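Local coordinates for disease resistance protein RRS1 (Arabidopsis thaliana, PDB 7P8K) that binds W-box DNA as a WRKY transcription factor and, as a disease resistance protein, helps defend the plant against fungal and bacterial pathogens, at residues R23-K28 with Y39-Y44; T53-R58 with T69-H74; D18-R23 with H74-P79. All coordinates share one frame; numbering follows the deposited sequence.

Contact 1 of 3, residues R23-K28 with Y39-Y44; sequences RKYGQK and YYRCAY. With ZN (zinc ion), chain C.
Strands 23-28 and 39-42 run antiparallel, their directions 142° apart. Arg23 and Arg41 form a hydrogen-bonded pair, Arg23 N to Arg41 O 2.9 Å and Arg41 N to Arg23 O 3.1 Å. Beyond Lys24 the register slips by one residue: Tyr39 O accepts from both Tyr25 N (2.9 Å) and Gly26 N (3.3 Å), a classic beta bulge, and Gly26 O takes Tyr39 N at 2.7 Å. Gly26 is almost fully extended, a conformation glycine takes easily, and a side chain on its face of the sheet would have stood beside Tyr39 CB. The bulge lies within the WRKYGQK signature of the WRKY domain, whose strand enters the DNA major groove in relatives bound to DNA. With CG set between the backbone N and the carbonyl carbon (chi1 68°), the Tyr25 ring leans over the neighbouring strand: Tyr39 CB rests on one face, 3.6 Å from Tyr25 CZ, and Arg41 N meets the edge. Lys24 CG sits over one face of the Tyr40 ring, toward its rim, 4.2 Å from the centroid. Arg23 and Arg41 run alongside each other, Arg23 CB above the Arg41 guanidinium and 3.5 Å from Arg41 NH1. Tyr25, Tyr39 and Arg41 meet the avirulence protein chain, where Arg41 NH2 makes a salt bridge with Asp33, Tyr39 OH bonds Glu44 and Lys28 NZ bonds Thr60.

Contact 2 of 3, residues T53-R58 with T69-H74; sequences TKQVQR and TYLSEH. With ZN (zinc ion), chain C.
The second hairpin of the WRKY domain, made by strands 53-58 and 66-71, carries this contact, and the chain leaving its last strand delivers His74 to the zinc ion. Thr53 and Leu71 are a hydrogen-bonded antiparallel pair, with Thr53 N to Leu71 O and Leu71 N to Thr53 O both 2.9 Å long. Gln55 and Thr69 make the next such pair, Gln55 N to Thr69 O at 2.7 Å and Thr69 N to Gln55 O at 2.8 Å. The strands run 167° apart in direction and stay in register, without a bulge.

Between these pairs Lys54 and Tyr70 sit in a non-hydrogen-bonded position and point the same way from the sheet. The aliphatic part of Lys54 lies alongside the ring, Lys54 CB 3.6 Å from Tyr70 CD1 and Lys54 CD 3.7 Å from Tyr70 CE1. A chi1 of 74° tucks Lys54 CG between the two backbone branches and leaves the extended chain running along the tyrosine. A long chain ending in a charge fits here: its methylenes are apolar beside the ring, and its NZ forms a salt bridge with Asp18, whose OD2 also bonds Tyr70 OH.

On the other face Thr53 OG1 adds a weak bond of 3.3 Å to Leu71 O, the carbonyl already held by Thr53 N, and also touches Leu71 CB. Beta-branched threonine fits an extended strand, and its hydroxyl can reach back to the neighbouring backbone. Gln55 shares this face and packs on Asn40 of the avirulence protein chain.

Past Leu71 the backbone turns out of the sheet, and His74 ND1 joins Cys42, Cys50 and His76 round the metal, the Cys2His2 zinc site typical of WRKY domains.

Contact 3 of 3, residues D18-R23 with H74-P79; sequences DLWTWR and HNHPRP. With ZN (zinc ion), chain C.
Asp18 OD1 is gripped by two tryptophans that reach the zinc-binding segment: it accepts from Trp20 N at 2.8 Å, closing an Asx turn, and from Trp22 NE1 at 3.0 Å, the indole N-H coming from above the carboxylate plane. A short acid is apt here, since one oxygen ties down both turn and indole while OD2 serves Lys54, as a salt bridge, and Tyr70 OH. Trp20 lays its six-membered ring face to face on the His74 imidazole, with centroids 3.5 Å apart and planes only 11° off parallel. On the opposite face Arg78 CB makes a CH-pi contact, 3.9 Å from the centroid of the Trp20 six-membered ring, so the indole is held between histidine and arginine. The same imidazole turns its edge toward the face of Trp22 in an offset edge-to-face pair, planes at 62°. The two indoles probably help hold the imidazole in the orientation that turns ND1 to the zinc ion. His76 binds the metal through NE2 at 2.1 Å, while its ND1 donates to Pro77 O at 3.0 Å, a bond in the ring plane that probably helps orient the ring. Farther out, Leu19 CD1 meets Arg78 CG at 3.7 Å. The contact packs the chain ahead of strand 22-28 against the loop after strand 66-71, where Tyr44, following strand 37-42, turns edge-to-face with His76.

How the contacts relate
Contacts 1 and 2 lie in one four-stranded antiparallel sheet with strand order 22-28, 37-42, 53-58, 66-71; contact 3 sits at its zinc end. Contact 1 is the first hairpin and contact 2 the second; they follow one another along the chain, their centres about 9 Å apart, and the middle strands 37-42 and 53-58 join them edge to edge. Contact 3 spans both, bringing the two ends of the domain together, its centre about 12 Å from the centres of contacts 1 and 2; it shares Arg23 with contact 1 and His74 with contact 2. All three meet at the zinc ion, which probably holds this small, helix-free domain together while strands 22-28 and 37-42 present side chains to the avirulence protein chain bound here.

Contact 1 of 3, residues R23-K28 with Y39-Y44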
# COMPACT_ATOMS: atom_id res chain seq x y z
N ARG A 23 -8.45 -1.23 -5.05
CA ARG A 23 -7.60 -2.42 -5.27
C ARG A 23 -6.48 -2.39 -4.22
O ARG A 23 -5.72 -1.41 -4.19
CB ARG A 23 -7.11 -2.47 -6.72
CG ARG A 23 -8.16 -2.96 -7.70
CD ARG A 23 -7.62 -3.50 -9.02
NE ARG A 23 -6.54 -4.46 -8.83
CZ ARG A 23 -6.69 -5.74 -8.51
NH1 ARG A 23 -5.62 -6.51 -8.36
NH2 ARG A 23 -7.90 -6.26 -8.34
N LYS A 24 -6.44 -3.41 -3.36
CA LYS A 24 -5.45 -3.57 -2.27
C LYS A 24 -4.06 -3.73 -2.89
O LYS A 24 -3.87 -4.70 -3.61
CB LYS A 24 -5.78 -4.79 -1.41
CG LYS A 24 -4.97 -4.92 -0.13
CD LYS A 24 -5.25 -6.20 0.63
CE LYS A 24 -5.01 -6.05 2.12
NZ LYS A 24 -4.78 -7.37 2.77
N TYR A 25 -3.13 -2.82 -2.60
CA TYR A 25 -1.75 -2.87 -3.14
C TYR A 25 -0.77 -3.38 -2.07
O TYR A 25 0.36 -3.73 -2.46
CB TYR A 25 -1.35 -1.52 -3.74
CG TYR A 25 -1.18 -0.38 -2.78
CD1 TYR A 25 -2.25 0.44 -2.43
CD2 TYR A 25 0.06 -0.07 -2.26
CE1 TYR A 25 -2.09 1.51 -1.56
CE2 TYR A 25 0.23 0.99 -1.39
CZ TYR A 25 -0.84 1.79 -1.04
OH TYR A 25 -0.67 2.84 -0.18
N GLY A 26 -1.17 -3.46 -0.80
CA GLY A 26 -0.32 -4.05 0.25
C GLY A 26 -0.97 -4.06 1.63
O GLY A 26 -2.06 -3.48 1.80
N GLN A 27 -0.30 -4.73 2.58
CA GLN A 27 -0.68 -4.78 4.02
C GLN A 27 0.58 -4.76 4.90
O GLN A 27 1.63 -5.26 4.45
CB GLN A 27 -1.48 -6.05 4.30
CG GLN A 27 -0.70 -7.32 3.97
CD GLN A 27 -1.46 -8.59 4.29
OE1 GLN A 27 -2.61 -8.57 4.73
NE2 GLN A 27 -0.81 -9.72 4.07
N LYS A 28 0.46 -4.24 6.12
CA LYS A 28 1.56 -4.20 7.12
C LYS A 28 1.11 -4.96 8.37
O LYS A 28 0.00 -4.70 8.85
CB LYS A 28 1.91 -2.75 7.45
CG LYS A 28 3.09 -2.56 8.39
CD LYS A 28 3.24 -1.13 8.86
CE LYS A 28 4.67 -0.80 9.25
NZ LYS A 28 4.72 0.31 10.22
N TYR A 39 -3.62 -1.51 2.73
CA TYR A 39 -3.28 -0.32 1.92
C TYR A 39 -3.99 -0.47 0.58
O TYR A 39 -3.66 -1.44 -0.14
CB TYR A 39 -1.77 -0.17 1.79
CG TYR A 39 -1.04 0.09 3.08
CD1 TYR A 39 -0.93 -0.89 4.05
CD2 TYR A 39 -0.44 1.31 3.33
CE1 TYR A 39 -0.24 -0.67 5.23
CE2 TYR A 39 0.25 1.56 4.51
CZ TYR A 39 0.36 0.56 5.46
OH TYR A 39 1.05 0.78 6.62
N TYR A 40 -4.92 0.44 0.28
CA TYR A 40 -5.82 0.41 -0.90
C TYR A 40 -5.64 1.68 -1.74
O TYR A 40 -5.55 2.79 -1.15
CB TYR A 40 -7.28 0.29 -0.46
CG TYR A 40 -7.62 -0.97 0.31
CD1 TYR A 40 -7.39 -1.05 1.67
CD2 TYR A 40 -8.17 -2.08 -0.32
CE1 TYR A 40 -7.70 -2.19 2.39
CE2 TYR A 40 -8.49 -3.23 0.38
CZ TYR A 40 -8.25 -3.28 1.75
OH TYR A 40 -8.55 -4.40 2.47
N ARG A 41 -5.61 1.51 -3.07
CA ARG A 41 -5.56 2.61 -4.08
C ARG A 41 -6.79 2.52 -4.99
O ARG A 41 -7.32 1.42 -5.16
CB ARG A 41 -4.27 2.57 -4.91
CG ARG A 41 -3.95 1.24 -5.56
CD ARG A 41 -4.67 0.99 -6.87
NE ARG A 41 -3.91 0.09 -7.72
CZ ARG A 41 -4.40 -0.56 -8.77
NH1 ARG A 41 -5.66 -0.43 -9.12
NH2 ARG A 41 -3.60 -1.35 -9.47
N CYS A 42 -7.23 3.65 -5.56
CA CYS A 42 -8.47 3.72 -6.37
C CYS A 42 -8.34 2.76 -7.56
O CYS A 42 -7.25 2.69 -8.15
CB CYS A 42 -8.76 5.14 -6.85
SG CYS A 42 -10.35 5.29 -7.70
N ALA A 43 -9.42 2.04 -7.87
CA ALA A 43 -9.50 1.15 -9.05
C ALA A 43 -9.17 1.95 -10.31
O ALA A 43 -8.72 1.33 -11.30
CB ALA A 43 -10.87 0.53 -9.12
N TYR A 44 -9.36 3.27 -10.27
CA TYR A 44 -9.22 4.18 -11.43
C TYR A 44 -7.85 4.87 -11.41
O TYR A 44 -7.62 5.78 -12.23
CB TYR A 44 -10.38 5.17 -11.45
CG TYR A 44 -11.72 4.50 -11.58
CD1 TYR A 44 -12.09 3.86 -12.75
CD2 TYR A 44 -12.61 4.47 -10.52
CE1 TYR A 44 -13.31 3.22 -12.87
CE2 TYR A 44 -13.84 3.84 -10.62
CZ TYR A 44 -14.19 3.21 -11.81
OH TYR A 44 -15.39 2.59 -11.92
ZN ZN C . -10.63 7.41 -7.46

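Contact 2 of 3, residues T53-R58 with T69-H74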
# COMPACT_ATOMS: atom_id res chain seq x y z
N THR A 53 -6.12 7.16 -2.02
CA THR A 53 -5.75 5.93 -1.27
C THR A 53 -6.47 5.93 0.08
O THR A 53 -6.92 7.00 0.51
CB THR A 53 -4.23 5.82 -1.09
OG1 THR A 53 -3.78 7.06 -0.55
CG2 THR A 53 -3.50 5.51 -2.37
N LYS A 54 -6.57 4.76 0.71
CA LYS A 54 -7.14 4.63 2.08
C LYS A 54 -6.41 3.50 2.81
O LYS A 54 -5.99 2.54 2.15
CB LYS A 54 -8.65 4.41 2.02
CG LYS A 54 -9.14 3.03 1.59
CD LYS A 54 -10.60 2.77 1.97
CE LYS A 54 -11.13 1.44 1.49
NZ LYS A 54 -12.57 1.28 1.80
N GLN A 55 -6.28 3.64 4.12
CA GLN A 55 -5.68 2.60 4.99
C GLN A 55 -6.75 2.13 5.97
O GLN A 55 -7.39 2.98 6.61
CB GLN A 55 -4.45 3.15 5.70
CG GLN A 55 -3.28 3.35 4.75
CD GLN A 55 -2.08 3.92 5.47
OE1 GLN A 55 -2.04 4.02 6.69
NE2 GLN A 55 -1.08 4.31 4.69
N VAL A 56 -6.93 0.81 6.06
CA VAL A 56 -8.05 0.17 6.80
C VAL A 56 -7.44 -0.70 7.91
O VAL A 56 -6.57 -1.51 7.59
CB VAL A 56 -8.93 -0.67 5.85
CG1 VAL A 56 -10.21 -1.12 6.53
CG2 VAL A 56 -9.24 0.09 4.57
N GLN A 57 -7.91 -0.51 9.14
CA GLN A 57 -7.43 -1.22 10.35
C GLN A 57 -8.63 -1.77 11.12
O GLN A 57 -9.49 -0.98 11.52
CB GLN A 57 -6.66 -0.26 11.26
CG GLN A 57 -6.09 -0.94 12.50
CD GLN A 57 -4.91 -1.80 12.11
OE1 GLN A 57 -3.87 -1.29 11.70
NE2 GLN A 57 -5.08 -3.10 12.22
N ARG A 58 -8.67 -3.08 11.31
CA ARG A 58 -9.65 -3.73 12.21
C ARG A 58 -8.93 -4.04 13.53
O ARG A 58 -7.69 -4.06 13.54
CB ARG A 58 -10.23 -4.97 11.53
CG ARG A 58 -11.69 -5.23 11.89
CD ARG A 58 -12.41 -6.12 10.90
NE ARG A 58 -12.37 -5.59 9.54
CZ ARG A 58 -13.14 -6.00 8.54
NH1 ARG A 58 -14.03 -6.96 8.73
NH2 ARG A 58 -13.02 -5.43 7.35
N THR A 69 -8.14 5.55 7.26
CA THR A 69 -7.44 6.81 6.91
C THR A 69 -7.54 6.98 5.39
O THR A 69 -6.98 6.14 4.66
CB THR A 69 -6.00 6.79 7.42
OG1 THR A 69 -6.02 7.13 8.81
CG2 THR A 69 -5.10 7.76 6.68
N TYR A 70 -8.23 8.03 4.93
CA TYR A 70 -8.28 8.43 3.50
C TYR A 70 -7.20 9.49 3.23
O TYR A 70 -7.16 10.49 3.96
CB TYR A 70 -9.67 8.98 3.14
CG TYR A 70 -10.79 7.97 3.22
CD1 TYR A 70 -11.00 7.07 2.19
CD2 TYR A 70 -11.64 7.93 4.31
CE1 TYR A 70 -12.03 6.14 2.25
CE2 TYR A 70 -12.68 7.02 4.38
CZ TYR A 70 -12.87 6.11 3.35
OH TYR A 70 -13.88 5.20 3.42
N LEU A 71 -6.35 9.26 2.23
CA LEU A 71 -5.39 10.26 1.70
C LEU A 71 -5.79 10.60 0.26
O LEU A 71 -5.87 9.65 -0.55
CB LEU A 71 -3.96 9.70 1.74
CG LEU A 71 -3.49 9.17 3.10
CD1 LEU A 71 -3.69 7.65 3.20
CD2 LEU A 71 -2.02 9.53 3.33
N SER A 72 -6.04 11.89 -0.02
CA SER A 72 -6.29 12.50 -1.36
C SER A 72 -7.72 12.24 -1.84
O SER A 72 -8.19 11.12 -1.71
CB SER A 72 -5.29 12.02 -2.38
OG SER A 72 -3.98 12.33 -1.96
N GLU A 73 -8.36 13.26 -2.41
CA GLU A 73 -9.71 13.15 -3.01
C GLU A 73 -9.58 12.49 -4.39
O GLU A 73 -8.46 12.50 -4.94
CB GLU A 73 -10.35 14.54 -3.07
CG GLU A 73 -11.83 14.54 -2.73
CD GLU A 73 -12.26 15.76 -1.95
OE1 GLU A 73 -12.47 15.64 -0.72
OE2 GLU A 73 -12.38 16.84 -2.57
N HIS A 74 -10.67 11.93 -4.91
CA HIS A 74 -10.71 11.27 -6.25
C HIS A 74 -10.83 12.34 -7.34
O HIS A 74 -11.45 13.37 -7.07
CB HIS A 74 -11.88 10.28 -6.35
CG HIS A 74 -11.75 9.10 -5.45
ND1 HIS A 74 -11.28 7.89 -5.89
CD2 HIS A 74 -12.05 8.95 -4.14
CE1 HIS A 74 -11.28 7.03 -4.89
NE2 HIS A 74 -11.75 7.66 -3.81
ZN ZN C . -10.63 7.41 -7.46

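Contact 3 of 3, residues D18-R23 with H74-P79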
# COMPACT_ATOMS: atom_id res chain seq x y z
N ASP A 18 -18.44 3.05 2.49
CA ASP A 18 -17.47 3.50 1.45
C ASP A 18 -18.00 3.19 0.05
O ASP A 18 -18.12 2.00 -0.29
CB ASP A 18 -16.11 2.83 1.59
CG ASP A 18 -15.11 3.40 0.61
OD1 ASP A 18 -15.46 3.54 -0.58
OD2 ASP A 18 -14.00 3.73 1.04
N LEU A 19 -18.19 4.23 -0.77
CA LEU A 19 -18.96 4.15 -2.04
C LEU A 19 -18.01 4.02 -3.24
O LEU A 19 -18.53 3.90 -4.37
CB LEU A 19 -19.88 5.38 -2.17
CG LEU A 19 -19.33 6.72 -1.67
CD1 LEU A 19 -18.10 7.13 -2.45
CD2 LEU A 19 -20.39 7.81 -1.73
N TRP A 20 -16.69 4.02 -3.02
CA TRP A 20 -15.65 3.96 -4.09
C TRP A 20 -15.27 2.51 -4.38
O TRP A 20 -15.63 1.62 -3.58
CB TRP A 20 -14.42 4.80 -3.70
CG TRP A 20 -14.72 6.22 -3.36
CD1 TRP A 20 -14.90 6.75 -2.11
CD2 TRP A 20 -14.88 7.31 -4.28
NE1 TRP A 20 -15.18 8.09 -2.19
CE2 TRP A 20 -15.17 8.47 -3.51
CE3 TRP A 20 -14.82 7.43 -5.67
CZ2 TRP A 20 -15.40 9.71 -4.10
CZ3 TRP A 20 -15.04 8.66 -6.25
CH2 TRP A 20 -15.32 9.79 -5.47
N THR A 21 -14.57 2.27 -5.50
CA THR A 21 -13.97 0.96 -5.87
C THR A 21 -12.45 1.04 -5.66
O THR A 21 -11.83 2.00 -6.15
CB THR A 21 -14.32 0.55 -7.31
OG1 THR A 21 -14.25 1.68 -8.18
CG2 THR A 21 -15.71 -0.05 -7.40
N TRP A 22 -11.90 0.04 -4.96
CA TRP A 22 -10.49 -0.00 -4.49
C TRP A 22 -9.78 -1.25 -5.03
O TRP A 22 -10.47 -2.22 -5.38
CB TRP A 22 -10.46 0.01 -2.97
CG TRP A 22 -11.19 1.17 -2.38
CD1 TRP A 22 -12.47 1.19 -1.91
CD2 TRP A 22 -10.67 2.51 -2.22
NE1 TRP A 22 -12.78 2.45 -1.46
CE2 TRP A 22 -11.70 3.27 -1.64
CE3 TRP A 22 -9.46 3.12 -2.52
CZ2 TRP A 22 -11.54 4.63 -1.35
CZ3 TRP A 22 -9.29 4.46 -2.23
CH2 TRP A 22 -10.32 5.20 -1.65
N ARG A 23 -8.45 -1.23 -5.05
CA ARG A 23 -7.60 -2.42 -5.27
C ARG A 23 -6.48 -2.39 -4.22
O ARG A 23 -5.72 -1.41 -4.19
CB ARG A 23 -7.11 -2.47 -6.72
CG ARG A 23 -8.16 -2.96 -7.70
CD ARG A 23 -7.62 -3.50 -9.02
NE ARG A 23 -6.54 -4.46 -8.83
CZ ARG A 23 -6.69 -5.74 -8.51
NH1 ARG A 23 -5.62 -6.51 -8.36
NH2 ARG A 23 -7.90 -6.26 -8.34
N HIS A 74 -10.67 11.93 -4.91
CA HIS A 74 -10.71 11.27 -6.25
C HIS A 74 -10.83 12.34 -7.34
O HIS A 74 -11.45 13.37 -7.07
CB HIS A 74 -11.88 10.28 -6.35
CG HIS A 74 -11.75 9.10 -5.45
ND1 HIS A 74 -11.28 7.89 -5.89
CD2 HIS A 74 -12.05 8.95 -4.14
CE1 HIS A 74 -11.28 7.03 -4.89
NE2 HIS A 74 -11.75 7.66 -3.81
N ASN A 75 -10.26 12.07 -8.52
CA ASN A 75 -10.35 12.94 -9.72
C ASN A 75 -11.42 12.39 -10.67
O ASN A 75 -11.19 12.38 -11.91
CB ASN A 75 -8.98 13.09 -10.38
CG ASN A 75 -8.52 11.81 -11.03
OD1 ASN A 75 -9.00 10.73 -10.68
ND2 ASN A 75 -7.61 11.91 -11.98
N HIS A 76 -12.56 11.98 -10.12
CA HIS A 76 -13.72 11.43 -10.86
C HIS A 76 -14.89 11.30 -9.90
O HIS A 76 -14.69 11.33 -8.69
CB HIS A 76 -13.35 10.09 -11.51
CG HIS A 76 -12.76 9.11 -10.55
ND1 HIS A 76 -13.55 8.36 -9.70
CD2 HIS A 76 -11.48 8.77 -10.29
CE1 HIS A 76 -12.77 7.60 -8.95
NE2 HIS A 76 -11.50 7.84 -9.30
N PRO A 77 -16.14 11.17 -10.39
CA PRO A 77 -17.28 10.89 -9.51
C PRO A 77 -17.25 9.41 -9.11
O PRO A 77 -16.55 8.66 -9.78
CB PRO A 77 -18.49 11.19 -10.40
CG PRO A 77 -17.99 10.83 -11.79
CD PRO A 77 -16.53 11.24 -11.81
N ARG A 78 -17.99 9.02 -8.07
CA ARG A 78 -18.11 7.60 -7.66
C ARG A 78 -18.97 6.90 -8.71
O ARG A 78 -19.90 7.50 -9.23
CB ARG A 78 -18.62 7.40 -6.22
CG ARG A 78 -19.40 8.56 -5.62
CD ARG A 78 -20.80 8.73 -6.20
NE ARG A 78 -21.68 9.44 -5.28
CZ ARG A 78 -22.98 9.66 -5.49
NH1 ARG A 78 -23.57 9.22 -6.59
NH2 ARG A 78 -23.69 10.32 -4.59
N PRO A 79 -18.66 5.63 -9.08
CA PRO A 79 -19.36 4.95 -10.16
C PRO A 79 -20.59 4.16 -9.67
O PRO A 79 -20.71 3.97 -8.48
CB PRO A 79 -18.27 4.01 -10.67
CG PRO A 79 -17.55 3.58 -9.40
CD PRO A 79 -17.62 4.78 -8.48
ZN ZN C . -10.63 7.41 -7.46